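Local coordinates for tyrosine-protein phosphatase non-receptor type 18 (Homo sapiens, PDB 2OC3) that dephosphorylates phosphotyrosine in proteins, notably in autophosphorylated tyrosine kinases, through the catalytic domain described here, at residues V69-T75 and R272-P276; L116-R121 and T158-I163; L171-I175 and H210-M214; T245-V249 and F262-V268. All blocks are in the same frame, centred on the assembly; numbering follows the deposited sequence.

Interaction 1: residues V69-T75 and R272-P276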
loop_
_atom_site.group_PDB
_atom_site.type_symbol
_atom_site.label_atom_id
_atom_site.label_comp_id
_atom_site.label_asym_id
_atom_site.label_seq_id
_atom_site.Cartn_x
_atom_site.Cartn_y
_atom_site.Cartn_z
ATOM N N VAL A 69 -6.419 -12.719 -6.187
ATOM C CA VAL A 69 -5.368 -11.712 -6.047
ATOM C C VAL A 69 -4.039 -12.410 -5.774
ATOM O O VAL A 69 -3.766 -12.864 -4.680
ATOM C CB VAL A 69 -5.662 -10.678 -4.936
ATOM C CG1 VAL A 69 -4.539 -9.697 -4.875
ATOM C CG2 VAL A 69 -6.986 -9.943 -5.243
ATOM N N LEU A 70 -3.246 -12.529 -6.830
ATOM C CA LEU A 70 -1.911 -13.107 -6.749
ATOM C C LEU A 70 -0.876 -12.086 -7.184
ATOM O O LEU A 70 -1.087 -11.406 -8.177
ATOM C CB LEU A 70 -1.835 -14.313 -7.689
ATOM C CG LEU A 70 -2.845 -15.446 -7.432
ATOM C CD1 LEU A 70 -2.750 -16.505 -8.553
ATOM C CD2 LEU A 70 -2.652 -16.024 -6.077
ATOM N N PRO A 71 0.259 -12.030 -6.506
ATOM C CA PRO A 71 1.249 -11.029 -6.865
ATOM C C PRO A 71 1.888 -11.392 -8.200
ATOM O O PRO A 71 2.169 -12.555 -8.484
ATOM C CB PRO A 71 2.286 -11.158 -5.724
ATOM C CG PRO A 71 2.213 -12.587 -5.329
ATOM C CD PRO A 71 0.747 -12.909 -5.423
ATOM N N TYR A 72 2.167 -10.398 -9.019
ATOM C CA TYR A 72 2.848 -10.697 -10.283
ATOM C C TYR A 72 4.266 -11.097 -9.957
ATOM O O TYR A 72 4.930 -10.479 -9.135
ATOM C CB TYR A 72 2.899 -9.456 -11.154
ATOM C CG TYR A 72 1.520 -8.945 -11.571
ATOM C CD1 TYR A 72 0.542 -9.853 -11.957
ATOM C CD2 TYR A 72 1.207 -7.578 -11.607
ATOM C CE1 TYR A 72 -0.711 -9.443 -12.373
ATOM C CE2 TYR A 72 -0.088 -7.167 -12.042
ATOM C CZ TYR A 72 -1.008 -8.125 -12.426
ATOM O OH TYR A 72 -2.332 -7.811 -12.832
ATOM N N ASP A 73 4.745 -12.157 -10.582
ATOM C CA ASP A 73 6.128 -12.598 -10.347
ATOM C C ASP A 73 7.157 -11.516 -10.629
ATOM O O ASP A 73 8.219 -11.502 -10.026
ATOM C CB ASP A 73 6.445 -13.776 -11.279
ATOM C CG ASP A 73 5.596 -15.029 -10.997
ATOM O OD1 ASP A 73 5.478 -15.424 -9.805
ATOM O OD2 ASP A 73 5.065 -15.648 -11.961
ATOM N N GLN A 74 6.882 -10.673 -11.611
ATOM C CA GLN A 74 7.880 -9.737 -12.128
ATOM C C GLN A 74 8.364 -8.698 -11.111
ATOM O O GLN A 74 9.457 -8.142 -11.245
ATOM C CB GLN A 74 7.331 -9.029 -13.357
ATOM C CG GLN A 74 7.162 -9.919 -14.581
ATOM C CD GLN A 74 6.141 -10.993 -14.444
ATOM O OE1 GLN A 74 5.073 -10.832 -13.837
ATOM N NE2 GLN A 74 6.447 -12.166 -15.090
ATOM N N THR A 75 7.513 -8.393 -10.137
ATOM C CA THR A 75 7.739 -7.334 -9.164
ATOM C C THR A 75 7.494 -7.887 -7.735
ATOM O O THR A 75 7.431 -7.098 -6.795
ATOM C CB THR A 75 6.759 -6.173 -9.405
ATOM O OG1 THR A 75 5.429 -6.695 -9.334
ATOM C CG2 THR A 75 7.016 -5.470 -10.751
ATOM N N ARG A 272 -0.741 -0.363 -12.146
ATOM C CA ARG A 272 -1.435 -1.639 -12.454
ATOM C C ARG A 272 -0.522 -2.749 -13.018
ATOM O O ARG A 272 -0.880 -3.949 -12.961
ATOM C CB ARG A 272 -2.547 -1.409 -13.476
ATOM C CG ARG A 272 -3.777 -0.835 -12.896
ATOM C CD ARG A 272 -4.686 -1.909 -12.368
ATOM N NE ARG A 272 -6.017 -1.369 -12.118
ATOM C CZ ARG A 272 -7.128 -1.714 -12.750
ATOM N NH1 ARG A 272 -7.146 -2.596 -13.750
ATOM N NH2 ARG A 272 -8.244 -1.153 -12.362
ATOM N N LYS A 273 0.606 -2.378 -13.613
ATOM C CA LYS A 273 1.578 -3.325 -14.163
ATOM C C LYS A 273 2.552 -3.796 -13.096
ATOM O O LYS A 273 3.419 -4.586 -13.397
ATOM C CB LYS A 273 2.337 -2.709 -15.338
ATOM C CG LYS A 273 1.365 -2.399 -16.473
ATOM C CD LYS A 273 2.033 -1.821 -17.708
ATOM C CE LYS A 273 0.985 -1.463 -18.766
ATOM N NZ LYS A 273 1.637 -0.807 -19.940
ATOM N N GLN A 274 2.417 -3.292 -11.861
ATOM C CA GLN A 274 3.309 -3.642 -10.753
ATOM C C GLN A 274 2.634 -4.342 -9.566
ATOM O O GLN A 274 3.182 -5.247 -8.961
ATOM C CB GLN A 274 4.019 -2.384 -10.256
ATOM C CG GLN A 274 4.924 -1.783 -11.358
ATOM C CD GLN A 274 5.486 -0.442 -10.940
ATOM O OE1 GLN A 274 6.484 -0.397 -10.256
ATOM N NE2 GLN A 274 4.850 0.630 -11.332
ATOM N N ARG A 275 1.385 -3.942 -9.274
ATOM C CA ARG A 275 0.524 -4.600 -8.285
ATOM C C ARG A 275 -0.847 -4.823 -8.915
ATOM O O ARG A 275 -1.424 -3.903 -9.475
ATOM C CB ARG A 275 0.391 -3.719 -7.059
ATOM C CG ARG A 275 -0.488 -4.289 -5.925
ATOM C CD ARG A 275 0.144 -5.450 -5.180
ATOM N NE ARG A 275 -0.824 -6.081 -4.267
ATOM C CZ ARG A 275 -0.700 -7.308 -3.761
ATOM N NH1 ARG A 275 0.271 -8.133 -4.116
ATOM N NH2 ARG A 275 -1.619 -7.762 -2.913
ATOM N N PRO A 276 -1.359 -6.062 -8.882
ATOM C CA PRO A 276 -2.651 -6.343 -9.486
ATOM C C PRO A 276 -3.752 -5.397 -8.977
ATOM O O PRO A 276 -3.805 -5.129 -7.788
ATOM C CB PRO A 276 -2.962 -7.772 -9.021
ATOM C CG PRO A 276 -1.747 -8.316 -8.501
ATOM C CD PRO A 276 -0.746 -7.253 -8.275
HETATM O O HOH W 1 -3.130 -5.246 -12.930
#

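Interaction 2: residues L116-R121 and T158-I163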
loop_
_atom_site.group_PDB
_atom_site.type_symbol
_atom_site.label_atom_id
_atom_site.label_comp_id
_atom_site.label_asym_id
_atom_site.label_seq_id
_atom_site.Cartn_x
_atom_site.Cartn_y
_atom_site.Cartn_z
ATOM N N LEU A 116 1.322 -13.476 9.593
ATOM C CA LEU A 116 1.786 -12.389 10.476
ATOM C C LEU A 116 3.302 -12.331 10.548
ATOM O O LEU A 116 3.925 -11.282 10.469
ATOM C CB LEU A 116 1.236 -12.548 11.892
ATOM C CG LEU A 116 -0.227 -12.202 12.129
ATOM C CD1 LEU A 116 -0.539 -12.395 13.628
ATOM C CD2 LEU A 116 -0.556 -10.756 11.744
ATOM N N LEU A 117 3.914 -13.493 10.722
ATOM C CA LEU A 117 5.364 -13.567 10.812
ATOM C C LEU A 117 5.982 -13.067 9.493
ATOM O O LEU A 117 7.010 -12.336 9.485
ATOM C CB LEU A 117 5.836 -15.005 11.169
ATOM C CG LEU A 117 7.335 -15.252 11.100
ATOM C CD1 LEU A 117 8.070 -14.298 12.026
ATOM C CD2 LEU A 117 7.624 -16.698 11.497
ATOM N N ASP A 118 5.400 -13.475 8.358
ATOM C CA ASP A 118 5.925 -13.033 7.067
ATOM C C ASP A 118 5.819 -11.519 6.853
ATOM O O ASP A 118 6.703 -10.871 6.290
ATOM C CB ASP A 118 5.263 -13.797 5.943
ATOM C CG ASP A 118 5.558 -15.297 5.987
ATOM O OD1 ASP A 118 6.635 -15.683 6.516
ATOM O OD2 ASP A 118 4.696 -16.058 5.472
ATOM N N PHE A 119 4.706 -10.946 7.301
ATOM C CA PHE A 119 4.531 -9.506 7.277
ATOM C C PHE A 119 5.654 -8.787 8.035
ATOM O O PHE A 119 6.248 -7.842 7.535
ATOM C CB PHE A 119 3.158 -9.137 7.852
ATOM C CG PHE A 119 2.884 -7.695 7.875
ATOM C CD1 PHE A 119 2.315 -7.078 6.768
ATOM C CD2 PHE A 119 3.115 -6.947 9.011
ATOM C CE1 PHE A 119 2.001 -5.717 6.800
ATOM C CE2 PHE A 119 2.841 -5.597 9.035
ATOM C CZ PHE A 119 2.298 -4.983 7.922
ATOM N N TRP A 120 5.974 -9.275 9.232
ATOM C CA TRP A 120 7.093 -8.643 9.988
ATOM C C TRP A 120 8.456 -8.921 9.366
ATOM O O TRP A 120 9.319 -8.067 9.378
ATOM C CB TRP A 120 7.032 -8.995 11.473
ATOM C CG TRP A 120 5.927 -8.244 12.167
ATOM C CD1 TRP A 120 4.776 -8.759 12.687
ATOM C CD2 TRP A 120 5.860 -6.828 12.356
ATOM N NE1 TRP A 120 3.998 -7.744 13.175
ATOM C CE2 TRP A 120 4.638 -6.555 13.019
ATOM C CE3 TRP A 120 6.707 -5.767 12.060
ATOM C CZ2 TRP A 120 4.250 -5.247 13.369
ATOM C CZ3 TRP A 120 6.323 -4.475 12.441
ATOM C CH2 TRP A 120 5.095 -4.246 13.062
ATOM N N ARG A 121 8.655 -10.098 8.761
ATOM C CA ARG A 121 9.898 -10.319 8.006
ATOM C C ARG A 121 10.073 -9.282 6.887
ATOM O O ARG A 121 11.174 -8.761 6.636
ATOM C CB ARG A 121 9.905 -11.724 7.389
ATOM C CG ARG A 121 10.103 -12.876 8.375
ATOM C CD ARG A 121 9.745 -14.257 7.737
ATOM N NE ARG A 121 10.671 -14.591 6.687
ATOM C CZ ARG A 121 10.400 -15.300 5.582
ATOM N NH1 ARG A 121 9.196 -15.798 5.304
ATOM N NH2 ARG A 121 11.401 -15.528 4.772
ATOM N N THR A 158 5.014 -12.577 17.757
ATOM C CA THR A 158 4.771 -13.271 16.525
ATOM C C THR A 158 6.070 -13.905 16.094
ATOM O O THR A 158 6.994 -13.229 15.637
ATOM C CB THR A 158 4.315 -12.311 15.435
ATOM O OG1 THR A 158 3.246 -11.488 15.944
ATOM C CG2 THR A 158 3.878 -13.122 14.206
ATOM N N GLY A 159 6.186 -15.215 16.261
ATOM C CA GLY A 159 7.443 -15.864 16.018
ATOM C C GLY A 159 8.521 -15.178 16.837
ATOM O O GLY A 159 8.343 -14.897 18.032
ATOM N N LEU A 160 9.609 -14.858 16.154
ATOM C CA LEU A 160 10.754 -14.224 16.756
ATOM C C LEU A 160 10.637 -12.679 16.923
ATOM O O LEU A 160 11.589 -12.059 17.387
ATOM C CB LEU A 160 11.989 -14.548 15.913
ATOM C CG LEU A 160 12.433 -16.016 15.836
ATOM C CD1 LEU A 160 13.619 -16.120 14.872
ATOM C CD2 LEU A 160 12.802 -16.544 17.222
ATOM N N PHE A 161 9.490 -12.098 16.579
ATOM C CA PHE A 161 9.228 -10.652 16.718
ATOM C C PHE A 161 8.388 -10.353 17.945
ATOM O O PHE A 161 7.395 -11.012 18.168
ATOM C CB PHE A 161 8.508 -10.115 15.482
ATOM C CG PHE A 161 9.321 -10.157 14.251
ATOM C CD1 PHE A 161 10.137 -9.106 13.896
ATOM C CD2 PHE A 161 9.302 -11.273 13.442
ATOM C CE1 PHE A 161 10.925 -9.193 12.748
ATOM C CE2 PHE A 161 10.061 -11.324 12.265
ATOM C CZ PHE A 161 10.876 -10.292 11.948
ATOM N N CYS A 162 8.771 -9.330 18.709
ATOM C CA CYS A 162 8.018 -8.847 19.830
ATOM C C CYS A 162 7.645 -7.410 19.503
ATOM O O CYS A 162 8.543 -6.569 19.304
ATOM C CB CYS A 162 8.851 -8.942 21.108
ATOM S SG CYS A 162 7.952 -8.299 22.531
ATOM N N ILE A 163 6.346 -7.165 19.380
ATOM C CA ILE A 163 5.819 -5.853 19.063
ATOM C C ILE A 163 5.244 -5.224 20.330
ATOM O O ILE A 163 4.439 -5.850 21.014
ATOM C CB ILE A 163 4.687 -5.933 17.987
ATOM C CG1 ILE A 163 5.045 -6.953 16.890
ATOM C CG2 ILE A 163 4.355 -4.522 17.430
ATOM C CD1 ILE A 163 6.263 -6.587 16.095
#

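Interaction 3: residues L171-I175 and H210-M214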
loop_
_atom_site.group_PDB
_atom_site.type_symbol
_atom_site.label_atom_id
_atom_site.label_comp_id
_atom_site.label_asym_id
_atom_site.label_seq_id
_atom_site.Cartn_x
_atom_site.Cartn_y
_atom_site.Cartn_z
ATOM N N LEU A 171 -4.887 11.472 14.743
ATOM C CA LEU A 171 -4.487 12.725 14.076
ATOM C C LEU A 171 -5.685 13.588 13.676
ATOM O O LEU A 171 -5.594 14.819 13.579
ATOM C CB LEU A 171 -3.635 12.411 12.834
ATOM C CG LEU A 171 -2.397 11.542 13.096
ATOM C CD1 LEU A 171 -1.570 11.451 11.811
ATOM C CD2 LEU A 171 -1.547 12.077 14.272
ATOM N N ASN A 172 -6.793 12.907 13.374
ATOM C CA ASN A 172 -8.092 13.492 13.049
ATOM C C ASN A 172 -9.139 12.369 13.220
ATOM O O ASN A 172 -8.774 11.273 13.658
ATOM C CB ASN A 172 -8.075 14.116 11.676
ATOM C CG ASN A 172 -7.754 13.125 10.597
ATOM O OD1 ASN A 172 -8.356 12.068 10.541
ATOM N ND2 ASN A 172 -6.824 13.476 9.712
ATOM N N GLU A 173 -10.415 12.611 12.941
ATOM C CA GLU A 173 -11.413 11.589 13.283
ATOM C C GLU A 173 -11.281 10.290 12.498
ATOM O O GLU A 173 -11.874 9.252 12.863
ATOM C CB GLU A 173 -12.862 12.105 13.175
ATOM C CG GLU A 173 -13.309 12.464 11.811
ATOM C CD GLU A 173 -14.786 12.867 11.750
ATOM O OE1 GLU A 173 -15.669 11.968 11.772
ATOM O OE2 GLU A 173 -15.055 14.085 11.676
ATOM N N ASP A 174 -10.495 10.325 11.410
ATOM C CA ASP A 174 -10.376 9.172 10.524
ATOM C C ASP A 174 -9.018 8.479 10.542
ATOM O O ASP A 174 -8.886 7.429 9.896
ATOM C CB ASP A 174 -10.684 9.606 9.089
ATOM C CG ASP A 174 -12.104 10.109 8.958
ATOM O OD1 ASP A 174 -13.033 9.369 9.330
ATOM O OD2 ASP A 174 -12.305 11.296 8.593
ATOM N N ILE A 175 -8.022 9.027 11.229
ATOM C CA ILE A 175 -6.657 8.495 11.138
ATOM C C ILE A 175 -6.042 8.286 12.510
ATOM O O ILE A 175 -5.964 9.259 13.314
ATOM C CB ILE A 175 -5.702 9.450 10.373
ATOM C CG1 ILE A 175 -6.254 9.823 9.005
ATOM C CG2 ILE A 175 -4.317 8.842 10.224
ATOM C CD1 ILE A 175 -6.549 8.743 8.044
ATOM N N HIS A 210 -8.655 13.922 4.857
ATOM C CA HIS A 210 -8.005 13.164 5.931
ATOM C C HIS A 210 -7.011 12.159 5.366
ATOM O O HIS A 210 -5.974 11.897 5.979
ATOM C CB HIS A 210 -9.052 12.584 6.885
ATOM C CG HIS A 210 -9.751 13.659 7.660
ATOM N ND1 HIS A 210 -10.947 13.470 8.316
ATOM C CD2 HIS A 210 -9.426 14.963 7.836
ATOM C CE1 HIS A 210 -11.327 14.613 8.871
ATOM N NE2 HIS A 210 -10.424 15.538 8.596
ATOM N N MET A 211 -7.301 11.607 4.204
ATOM C CA MET A 211 -6.312 10.759 3.530
ATOM C C MET A 211 -5.065 11.563 3.178
ATOM O O MET A 211 -3.932 11.079 3.327
ATOM C CB MET A 211 -6.879 10.131 2.262
ATOM C CG MET A 211 -5.860 9.278 1.521
ATOM S SD MET A 211 -6.519 8.616 -0.048
ATOM C CE MET A 211 -6.846 10.112 -0.955
ATOM N N LEU A 212 -5.241 12.802 2.680
ATOM C CA LEU A 212 -4.062 13.640 2.420
ATOM C C LEU A 212 -3.244 13.871 3.696
ATOM O O LEU A 212 -2.007 13.861 3.670
ATOM C CB LEU A 212 -4.481 14.993 1.824
ATOM C CG LEU A 212 -4.740 14.951 0.346
ATOM C CD1 LEU A 212 -5.388 16.265 -0.103
ATOM C CD2 LEU A 212 -3.414 14.724 -0.413
ATOM N N ALA A 213 -3.930 14.128 4.812
ATOM C CA ALA A 213 -3.289 14.301 6.122
ATOM C C ALA A 213 -2.462 13.057 6.472
ATOM O O ALA A 213 -1.362 13.141 6.995
ATOM C CB ALA A 213 -4.343 14.557 7.200
ATOM N N MET A 214 -3.010 11.886 6.151
ATOM C CA MET A 214 -2.309 10.609 6.412
ATOM C C MET A 214 -0.998 10.531 5.621
ATOM O O MET A 214 0.025 10.122 6.160
ATOM C CB MET A 214 -3.250 9.455 6.077
ATOM C CG MET A 214 -2.703 8.098 6.379
ATOM S SD MET A 214 -3.746 6.816 5.578
ATOM C CE MET A 214 -3.156 5.306 6.392
#

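Interaction 4: residues T245-V249 and F262-V268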
loop_
_atom_site.group_PDB
_atom_site.type_symbol
_atom_site.label_atom_id
_atom_site.label_comp_id
_atom_site.label_asym_id
_atom_site.label_seq_id
_atom_site.Cartn_x
_atom_site.Cartn_y
_atom_site.Cartn_z
ATOM N N THR A 245 -0.602 6.090 -5.284
ATOM C CA THR A 245 -0.671 7.064 -6.372
ATOM C C THR A 245 -0.704 8.492 -5.812
ATOM O O THR A 245 -0.047 9.395 -6.361
ATOM C CB THR A 245 -1.899 6.831 -7.274
ATOM O OG1 THR A 245 -1.834 5.508 -7.821
ATOM C CG2 THR A 245 -1.929 7.856 -8.407
ATOM N N VAL A 246 -1.449 8.714 -4.729
ATOM C CA VAL A 246 -1.513 10.041 -4.140
ATOM C C VAL A 246 -0.109 10.459 -3.681
ATOM O O VAL A 246 0.351 11.593 -3.908
ATOM C CB VAL A 246 -2.517 10.061 -2.962
ATOM C CG1 VAL A 246 -2.376 11.369 -2.115
ATOM C CG2 VAL A 246 -3.932 9.850 -3.460
ATOM N N ASP A 247 0.604 9.543 -3.048
ATOM C CA ASP A 247 1.942 9.869 -2.584
ATOM C C ASP A 247 2.872 10.110 -3.747
ATOM O O ASP A 247 3.693 11.034 -3.681
ATOM C CB ASP A 247 2.555 8.761 -1.735
ATOM C CG ASP A 247 3.943 9.118 -1.272
ATOM O OD1 ASP A 247 4.036 9.907 -0.306
ATOM O OD2 ASP A 247 4.918 8.624 -1.847
ATOM N N TYR A 248 2.830 9.260 -4.776
ATOM C CA TYR A 248 3.662 9.452 -5.977
ATOM C C TYR A 248 3.445 10.862 -6.573
ATOM O O TYR A 248 4.414 11.607 -6.864
ATOM C CB TYR A 248 3.328 8.353 -6.980
ATOM C CG TYR A 248 4.175 8.323 -8.240
ATOM C CD1 TYR A 248 5.187 7.380 -8.385
ATOM C CD2 TYR A 248 3.878 9.153 -9.317
ATOM C CE1 TYR A 248 5.942 7.312 -9.558
ATOM C CE2 TYR A 248 4.630 9.092 -10.486
ATOM C CZ TYR A 248 5.656 8.177 -10.579
ATOM O OH TYR A 248 6.414 8.065 -11.738
ATOM N N VAL A 249 2.184 11.226 -6.784
ATOM C CA VAL A 249 1.858 12.531 -7.371
ATOM C C VAL A 249 2.287 13.661 -6.436
ATOM O O VAL A 249 2.811 14.702 -6.889
ATOM C CB VAL A 249 0.395 12.620 -7.795
ATOM C CG1 VAL A 249 0.080 14.031 -8.364
ATOM C CG2 VAL A 249 0.084 11.528 -8.812
ATOM N N PHE A 262 1.547 16.066 -17.875
ATOM C CA PHE A 262 1.263 15.134 -16.779
ATOM C C PHE A 262 -0.060 14.410 -17.012
ATOM O O PHE A 262 -1.095 15.018 -17.351
ATOM C CB PHE A 262 1.199 15.866 -15.455
ATOM C CG PHE A 262 0.767 14.985 -14.302
ATOM C CD1 PHE A 262 1.587 13.961 -13.850
ATOM C CD2 PHE A 262 -0.458 15.168 -13.699
ATOM C CE1 PHE A 262 1.162 13.130 -12.778
ATOM C CE2 PHE A 262 -0.861 14.360 -12.635
ATOM C CZ PHE A 262 -0.035 13.349 -12.200
ATOM N N SER A 263 -0.023 13.097 -16.794
ATOM C CA SER A 263 -1.149 12.234 -17.036
ATOM C C SER A 263 -1.337 11.331 -15.806
ATOM O O SER A 263 -0.499 10.476 -15.529
ATOM C CB SER A 263 -0.854 11.356 -18.248
ATOM O OG SER A 263 -1.876 10.382 -18.432
ATOM N N LEU A 264 -2.447 11.533 -15.122
ATOM C CA LEU A 264 -2.817 10.653 -13.991
ATOM C C LEU A 264 -3.159 9.253 -14.527
ATOM O O LEU A 264 -2.866 8.231 -13.883
ATOM C CB LEU A 264 -3.958 11.284 -13.212
ATOM C CG LEU A 264 -4.349 10.727 -11.860
ATOM C CD1 LEU A 264 -3.118 10.618 -10.969
ATOM C CD2 LEU A 264 -5.381 11.661 -11.237
ATOM N N PHE A 265 -3.700 9.202 -15.746
ATOM C CA PHE A 265 -3.984 7.947 -16.435
ATOM C C PHE A 265 -2.707 7.113 -16.512
ATOM O O PHE A 265 -2.684 5.918 -16.191
ATOM C CB PHE A 265 -4.580 8.246 -17.822
ATOM C CG PHE A 265 -4.761 7.039 -18.692
ATOM C CD1 PHE A 265 -6.012 6.431 -18.808
ATOM C CD2 PHE A 265 -3.704 6.524 -19.401
ATOM C CE1 PHE A 265 -6.166 5.314 -19.616
ATOM C CE2 PHE A 265 -3.853 5.411 -20.211
ATOM C CZ PHE A 265 -5.092 4.816 -20.308
ATOM N N ASP A 266 -1.614 7.737 -16.948
ATOM C CA ASP A 266 -0.373 7.010 -17.160
ATOM C C ASP A 266 0.205 6.499 -15.833
ATOM O O ASP A 266 0.779 5.414 -15.789
ATOM C CB ASP A 266 0.669 7.911 -17.835
ATOM C CG ASP A 266 0.343 8.222 -19.289
ATOM O OD1 ASP A 266 -0.523 7.548 -19.897
ATOM O OD2 ASP A 266 0.981 9.156 -19.839
ATOM N N VAL A 267 0.034 7.276 -14.768
ATOM C CA VAL A 267 0.537 6.871 -13.436
ATOM C C VAL A 267 -0.208 5.623 -12.958
ATOM O O VAL A 267 0.414 4.648 -12.548
ATOM C CB VAL A 267 0.410 8.000 -12.389
ATOM C CG1 VAL A 267 0.802 7.496 -10.994
ATOM C CG2 VAL A 267 1.272 9.229 -12.816
ATOM N N VAL A 268 -1.536 5.662 -13.034
ATOM C CA VAL A 268 -2.339 4.533 -12.584
ATOM C C VAL A 268 -2.080 3.286 -13.447
ATOM O O VAL A 268 -1.911 2.192 -12.914
ATOM C CB VAL A 268 -3.814 4.888 -12.548
ATOM C CG1 VAL A 268 -4.669 3.632 -12.216
ATOM C CG2 VAL A 268 -4.052 6.036 -11.502
#

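Interaction 1: residues V69-T75 and R272-P276
The ring of Tyr72 lies over Pro276 where two loops of the protein tyrosine phosphatase catalytic domain meet, beside the loop that carries its predicted nucleophile, Cys233. Pro276 CG sits over the middle of that ring, 4.0 Å from the centroid and 12° off the normal, a CH-pi contact across the face. At the ring's edge a water in its plane spans Tyr72 OH, at 2.7 Å, and the backbone carbonyl of Arg272, to which it donates. Replacing Tyr72 by an alanine would probably open a gap over Pro276 and leave that water without its phenolic partner. Further along, Thr75 OG1 donates to Gln274 O over 2.7 Å, on a lone pair in the carbonyl plane; chi1 of 57° sets the hydroxyl between the backbone N and carbonyl carbon, facing the opposite loop. The Arg275 chain starts away from 69-75, then bends at chi2 (72°) and brings its guanidinium back alongside Val69 and Pro71, with Pro71 CB 4.0 Å from Arg275 NH1 at the guanidinium edge and Val69 CG1 equally distant from Arg275 NH2. Beyond both segments, Asn94 ND2 also bonds to the Thr75 hydroxyl, and Arg275 NH1 bonds to the side-chain oxygens of Asn92 and Asn94. Arg275 also ties in the loop 233-239, by family resemblance the phosphate-binding P-loop: NH2 bonds to Ala235 O and NE to Gly236 O.

Interaction 2: residues L116-R121 and T158-I163
Trp120 and Phe161 meet because each holds CG anti to its own carbonyl carbon (chi1 -74° in the tryptophan), which sends both rings into the space between helix 116-121 and strand 161-163. Trp120 CB comes down over the middle of the Phe161 ring, 3.7 Å from its centroid, while the two aromatic systems lie oblique to each other, with planes at 33°. Leu117 reaches the same phenyl ring from another direction: its CD1 touches the edge in the ring plane, 3.6 Å from Phe161 CD2. On the indole, Ile163 CD1 stands over the six-membered ring, 3.6 Å from its centroid, and Phe119 CD2 lies on the opposite face, toward the rim. This is a helix laid across one end of the mixed sheet of the phosphatase fold, its axis at 86° to the strand. The neighbouring strand 175-184 adds Leu180 and Val182 against Trp120, and Phe184 stacks on Phe161. At the start of the helix Thr158 CG2 packs 3.6 Å from Leu116 CB, in the opening residue of a type II' turn. Gly159 follows with positive phi, a conformation that favours glycine, and a CB at this position would run into Leu117 CD1. Arg121 CG touches Phe161 at CE2, the two side chains at about a right angle, before the chain turns off to a salt bridge in which Arg121 NH1 lies 2.8 Å from Asp118 OD1, met from above the carboxylate plane.

Interaction 3: residues L171-I175 and H210-M214
His210 ND1 donates to Asp174 OD2 over 2.6 Å in a nearly straight bond, the N-H...acceptor angle being 174°. The oxygen lies in the imidazole plane and offers its anti lone pair, although the carboxylate itself is turned well out of the ring plane. Asp174 has a second grip: its OD1 is hydrogen-bonded to Ser198 OG, so that the two bonds together probably hold the carboxylate's rotation. Over one face of the imidazole lies the amide of Asn172, stacked at 21° to the ring plane, with Asn172 ND2 3.5 Å from His210 CD2. The amide is placed there by chi1 of 60°, which tucks CG between the backbone N and the carbonyl carbon. The same side chain shapes its own loop: Asn172 OD1 accepts from Asp174 N at 2.9 Å, an Asx turn set within the type I beta turn 172-175 that joins strands 161-170 and 175-184. Helix 209-222 is thereby fastened at its N-terminal end to a corner of the mixed sheet. A leucine in place of His210 would probably leave Asp174 OD2 without its donor and the Asn172 amide without a flat partner to lie on. Deeper in the contact the chemistry turns apolar. Ile175 CD1 packs 3.9 Å from Met214 CB, the two chains crossing at about a right angle, and Leu194 of strand 187-196 touches both of them. Nearer the turn, Ala213 CB meets Asn172 ND2 at 3.7 Å.

Interaction 4: residues T245-V249 and F262-V268
Thr245 CG2 and Val267 CG1, 3.8 Å apart, lie at the middle of a wholly apolar contact between two helices. The threonine methyl is the busier of the two: Leu264 CD1 lies 4.0 Å from Thr245 CG2, and Val268 CG2 closes on it as well. Its orientation follows from chi1 of -59°, which turns CG2 anti to the backbone N and toward helix 264-268, while OG1 is left to bond with the carbonyl of Gly241 in its own helix. The inner side is well filled. Leu264 CD1 wedges between Thr245 and Val249, and Val249 CG2 also meets the edge of the Phe262 ring at CZ, 3.8 Å away and near the ring plane. Leu288 of helix 282-296 covers Thr245 and Val268, and Phe15 meets Phe262 edge-to-face. The outer side is sparser. There Tyr248 meets Val267 obliquely, through CD2, 3.9 Å from Val267 CG1, and through CE2, and both residues remain partly exposed. The axes of 245-249 and 264-268 run at 125°, 10.9 Å apart at closest approach, a spacing that branched side chains fill. Such packing belongs to the helical layer of the tyrosine phosphatase fold, in which helix 238-254 begins at the end of the probable substrate-binding loop that starts with Cys233.

All four contacts lie within one tyrosine phosphatase domain. Interactions 2, 3 and 4 follow one another along the chain, and all are nested inside the long loop closed by interaction 1. Interactions 2 and 3 work on the same mixed sheet, at opposite ends of strand 161-170, with centres about 27 Å apart. Interactions 3 and 4 touch through Met211 and Leu212 against Val246, where helices 209-222 and 238-254 pack together. Segment 262-268 leads through helix 264-272 into 272-276, linking interactions 4 and 1, whose centres are about 18 Å apart. Interactions 2 and 3 thus brace the sheet at separate places, while helices 209-222, 238-254 and 264-272 connect 3, 4 and 1, the last beside the probable substrate-binding loop.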